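Local coordinates for proteasome activator protein PA26 (Trypanosoma brucei, PDB 1YAR), which probably binds the end rings of the 20S proteasome as a heptameric 11S-type activator and opens the gated entrance to its interior, at residues O[101-106]-O[114-119]; O[142-147]-O[201-206]. One frame throughout, in Å; residues are numbered along the deposited sequence. Where two conformers were deposited one is given.

Contact 1 of 2, residues O[101-106]-O[114-119]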
# COMPACT_ATOMS: atom_id res chain seq x y z
N ARG O 101 43.07 41.66 -74.64
CA ARG O 101 42.87 40.74 -73.50
C ARG O 101 41.57 40.99 -72.72
O ARG O 101 41.37 40.44 -71.63
CB ARG O 101 44.07 40.78 -72.56
CG ARG O 101 45.35 40.27 -73.20
CD ARG O 101 46.60 40.53 -72.38
NE ARG O 101 47.77 39.85 -72.97
CZ ARG O 101 48.51 40.30 -73.98
NH1 ARG O 101 48.24 41.47 -74.56
NH2 ARG O 101 49.53 39.56 -74.41
N ILE O 102 40.68 41.81 -73.26
CA ILE O 102 39.34 41.95 -72.67
C ILE O 102 38.67 40.61 -72.89
O ILE O 102 38.64 40.14 -74.02
CB ILE O 102 38.56 43.11 -73.33
CG1 ILE O 102 39.19 44.45 -72.94
CG2 ILE O 102 37.06 43.06 -72.91
CD1 ILE O 102 38.72 45.62 -73.83
N PRO O 103 38.21 39.96 -71.81
CA PRO O 103 37.75 38.56 -71.92
C PRO O 103 36.32 38.42 -72.42
O PRO O 103 35.64 39.43 -72.66
CB PRO O 103 37.87 38.04 -70.49
CG PRO O 103 37.62 39.27 -69.62
CD PRO O 103 38.18 40.45 -70.42
N GLU O 104 35.89 37.16 -72.55
CA GLU O 104 34.52 36.82 -72.92
C GLU O 104 33.53 37.71 -72.15
O GLU O 104 33.66 37.84 -70.94
CB GLU O 104 34.24 35.35 -72.57
CG GLU O 104 32.91 34.81 -73.04
CD GLU O 104 32.54 33.50 -72.36
OE1 GLU O 104 33.39 32.60 -72.29
OE2 GLU O 104 31.39 33.38 -71.86
N HIS O 105 32.57 38.28 -72.85
CA HIS O 105 31.59 39.17 -72.24
C HIS O 105 30.66 38.39 -71.30
O HIS O 105 30.00 37.45 -71.71
CB HIS O 105 30.76 39.85 -73.32
CG HIS O 105 29.78 40.84 -72.78
ND1 HIS O 105 30.03 42.20 -72.77
CD2 HIS O 105 28.56 40.67 -72.22
CE1 HIS O 105 28.99 42.82 -72.23
NE2 HIS O 105 28.09 41.92 -71.89
N LYS O 106 30.64 38.79 -70.03
CA LYS O 106 29.75 38.15 -69.06
C LYS O 106 29.09 39.19 -68.16
O LYS O 106 29.54 40.34 -68.10
CB LYS O 106 30.51 37.17 -68.17
CG LYS O 106 31.14 35.97 -68.87
CD LYS O 106 31.92 35.16 -67.86
CE LYS O 106 32.46 33.86 -68.47
NZ LYS O 106 31.40 32.87 -68.74
N ALA O 114 36.66 45.66 -65.22
CA ALA O 114 36.49 47.05 -64.80
C ALA O 114 37.83 47.81 -64.75
O ALA O 114 37.91 48.99 -65.13
CB ALA O 114 35.77 47.11 -63.45
N VAL O 115 38.89 47.14 -64.29
CA VAL O 115 40.25 47.72 -64.27
C VAL O 115 40.71 48.01 -65.71
O VAL O 115 41.22 49.09 -66.00
CB VAL O 115 41.27 46.80 -63.56
CG1 VAL O 115 42.66 47.41 -63.54
CG2 VAL O 115 40.83 46.49 -62.12
N GLN O 116 40.52 47.04 -66.61
CA GLN O 116 40.85 47.23 -68.02
C GLN O 116 40.14 48.44 -68.64
O GLN O 116 40.79 49.28 -69.29
CB GLN O 116 40.51 45.98 -68.80
CG GLN O 116 41.36 44.78 -68.43
CD GLN O 116 41.00 43.58 -69.25
OE1 GLN O 116 39.81 43.30 -69.45
NE2 GLN O 116 42.02 42.90 -69.80
N HIS O 117 38.82 48.54 -68.43
CA HIS O 117 38.06 49.69 -68.93
C HIS O 117 38.50 51.03 -68.28
O HIS O 117 38.57 52.07 -68.96
CB HIS O 117 36.54 49.46 -68.81
CG HIS O 117 36.01 48.39 -69.73
ND1 HIS O 117 36.22 48.41 -71.09
CD2 HIS O 117 35.26 47.29 -69.48
CE1 HIS O 117 35.65 47.35 -71.64
NE2 HIS O 117 35.05 46.66 -70.69
N ALA O 118 38.83 51.02 -66.99
CA ALA O 118 39.29 52.23 -66.32
C ALA O 118 40.63 52.74 -66.88
O ALA O 118 40.80 53.95 -67.13
CB ALA O 118 39.38 52.03 -64.83
N VAL O 119 41.58 51.83 -67.12
CA VAL O 119 42.87 52.26 -67.69
C VAL O 119 42.73 52.66 -69.18
O VAL O 119 43.32 53.65 -69.63
CB VAL O 119 44.01 51.24 -67.43
CG1 VAL O 119 45.33 51.71 -68.09
CG2 VAL O 119 44.21 51.04 -65.93
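Two carbonyls claim the side-chain amide nitrogen of Gln116: NE2 donates to Arg101 O at 3.1 Å and also to Leu225 O near the end of helix 183-226. The bond to Arg101 is almost perfectly straight at NE2 (178° at the hydrogen), and the carbonyl oxygen lies in the amide plane. At the other end the donor sits above the carbonyl plane of Arg101, 76° out of it and not on a lone pair. The glutamine chain runs out extended beyond CG (chi2 -179°), which carries the amide from helix 111-130 across to the loop. Its oxygen turns to carbon: Gln116 OE1 rests 3.4 Å from Pro103 CD and 3.5 Å from Ile102 CA, with Ile102 CG1 close behind. Farther out, Ile102 CD1 touches CE1 of the His117 ring at 4.1 Å, the two side chains crossing at about a right angle.

Arg101 sends its guanidinium the other way, to the carbonyls of Arg19, Tyr22 and Val97. The loop probably corresponds to the activation loop of 11S activators; its Lys106 NZ makes a salt bridge to an acidic side chain of another protein, and Ile102 O accepts from Asn216 ND2 of a neighbouring subunit. One amide thus ties this loop to helices 111-130 and 183-226; both donor bonds hold its rotation, although Gln116 OE1 is buried with no hydrogen-bond partner in the model.

Contact 2 of 2, residues O[142-147]-O[201-206]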
# COMPACT_ATOMS: atom_id res chain seq x y z
N ALA O 142 37.49 71.21 -75.94
CA ALA O 142 38.89 70.85 -76.07
C ALA O 142 39.67 71.44 -74.89
O ALA O 142 40.09 72.61 -74.94
CB ALA O 142 39.45 71.35 -77.42
N PRO O 143 39.82 70.65 -73.82
CA PRO O 143 40.36 71.14 -72.56
C PRO O 143 41.89 71.38 -72.55
O PRO O 143 42.42 72.03 -71.64
CB PRO O 143 39.98 70.04 -71.56
CG PRO O 143 39.91 68.75 -72.40
CD PRO O 143 39.47 69.21 -73.75
N THR O 144 42.60 70.88 -73.55
CA THR O 144 44.04 71.08 -73.59
C THR O 144 44.32 72.48 -74.19
O THR O 144 43.57 72.93 -75.06
CB THR O 144 44.69 69.92 -74.40
OG1 THR O 144 46.12 69.96 -74.28
CG2 THR O 144 44.42 70.08 -75.88
N PRO O 145 45.32 73.20 -73.68
CA PRO O 145 45.62 74.54 -74.21
C PRO O 145 45.94 74.54 -75.71
O PRO O 145 45.63 75.50 -76.41
CB PRO O 145 46.82 74.98 -73.37
CG PRO O 145 46.63 74.23 -72.09
CD PRO O 145 46.18 72.85 -72.53
N ILE O 146 46.54 73.45 -76.18
CA ILE O 146 46.88 73.31 -77.58
C ILE O 146 47.00 71.83 -77.92
O ILE O 146 47.53 71.05 -77.13
CB ILE O 146 48.17 74.13 -77.91
CG1 ILE O 146 48.19 74.54 -79.38
CG2 ILE O 146 49.46 73.44 -77.46
CD1 ILE O 146 49.35 75.51 -79.72
N GLY O 147 46.47 71.44 -79.07
CA GLY O 147 46.53 70.05 -79.48
C GLY O 147 47.63 69.67 -80.47
O GLY O 147 48.54 70.45 -80.73
N GLU O 201 53.79 76.04 -73.28
CA GLU O 201 54.22 75.93 -71.87
C GLU O 201 53.14 75.26 -71.00
O GLU O 201 53.45 74.40 -70.18
CB GLU O 201 54.54 77.29 -71.24
CG GLU O 201 55.71 78.06 -71.83
CD GLU O 201 55.87 79.42 -71.15
OE1 GLU O 201 55.61 80.46 -71.82
OE2 GLU O 201 56.22 79.46 -69.95
N LEU O 202 51.90 75.69 -71.17
CA LEU O 202 50.77 75.14 -70.43
C LEU O 202 50.47 73.70 -70.83
O LEU O 202 50.26 72.85 -69.96
CB LEU O 202 49.52 75.99 -70.65
CG LEU O 202 49.61 77.48 -70.28
CD1 LEU O 202 48.35 78.17 -70.77
CD2 LEU O 202 49.82 77.70 -68.77
N ALA O 203 50.42 73.43 -72.14
CA ALA O 203 50.14 72.08 -72.63
C ALA O 203 51.20 71.07 -72.19
O ALA O 203 50.85 69.95 -71.83
CB ALA O 203 49.98 72.06 -74.13
N THR O 204 52.48 71.45 -72.21
CA THR O 204 53.54 70.53 -71.73
C THR O 204 53.36 70.16 -70.26
O THR O 204 53.52 68.98 -69.90
CB THR O 204 54.98 71.05 -71.96
OG1 THR O 204 55.10 72.38 -71.47
CG2 THR O 204 55.32 71.12 -73.46
N THR O 205 53.04 71.15 -69.45
CA THR O 205 52.74 70.95 -68.03
C THR O 205 51.58 69.96 -67.85
O THR O 205 51.70 68.97 -67.12
CB THR O 205 52.44 72.30 -67.36
OG1 THR O 205 53.64 73.08 -67.28
CG2 THR O 205 52.06 72.13 -65.92
N HIS O 206 50.48 70.22 -68.56
CA HIS O 206 49.23 69.45 -68.50
C HIS O 206 49.47 68.02 -69.01
O HIS O 206 48.97 67.05 -68.45
CB HIS O 206 48.20 70.12 -69.39
CG HIS O 206 46.79 69.62 -69.21
ND1 HIS O 206 46.11 69.73 -68.02
CD2 HIS O 206 45.92 69.07 -70.10
CE1 HIS O 206 44.89 69.23 -68.17
NE2 HIS O 206 44.75 68.82 -69.42
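Pro145 lies against helix 183-226, wedging the loop between helices 111-130 and 150-166 onto the long C-terminal helix of this helical-bundle subunit, whose fold is that of the PA28 (11S) activators. Pro145 CB comes within 4.0 Å of Leu202 CB and stands beside the backbone N of Ala203. At the tip of the pucker, CG makes the tighter contact, 3.7 Å to Leu202 CB. On the far side of the ring CD has moved along the helix to Ala203, 4.0 Å from its CA and a little farther from its CB. The ring therefore spans two successive helix residues and touches the backbone N and CA of Ala203 as well as side-chain carbons. The small side chain of Ala203 probably helps the backbones come this close: the CA atoms of Pro145 and Ala203 are 5.4 Å apart.

Ile146 extends the apolar patch by one branch. With CG1 anti to the backbone N (chi1 -154°), the longer arm leads away from the 201-206 segment, and CG2 is left to meet Ala203; the side chain also packs on Leu77 and Tyr80 of helix 71-99. On the other flank Thr144 OG1 approaches the His206 ring obliquely, but its hydrogen bond goes to Thr130 O, at the end of helix 111-130. His206 ND1 is hydrogen-bonded across the subunit boundary to Glu92 OE2 of a neighbouring subunit; Gly147 N bonds to Glu135 OE2 of that same neighbour. The loop is thus held between helix 183-226 of its own chain and the adjoining subunit, with no hydrogen bond joining the two segments. The closest apolar touch is Ile146 CG2 on Ala203 CB, at 3.6 Å.

In the fold
Contacts 1 and 2 each set a loop against a helix, one after the other along the chain, with centres 30 Å apart and nearest atoms about 15 Å apart. Contact 1 is local and near the surface: the 101-106 loop meets the helix that follows it, with a buried glutamine amide supplying the key bond. Contact 2 lies in the interior, its centre about 9 Å from that of the chain, and brings together segments 54 residues apart through mainly apolar packing, with no hydrogen bond between them. Helix 183-226 links the two, bearing the 201-206 segment in contact 2 and lending its end to contact 1. Both touch the same neighbouring copy of the protein, and contact 1 also meets a further copy and a chain of another protein.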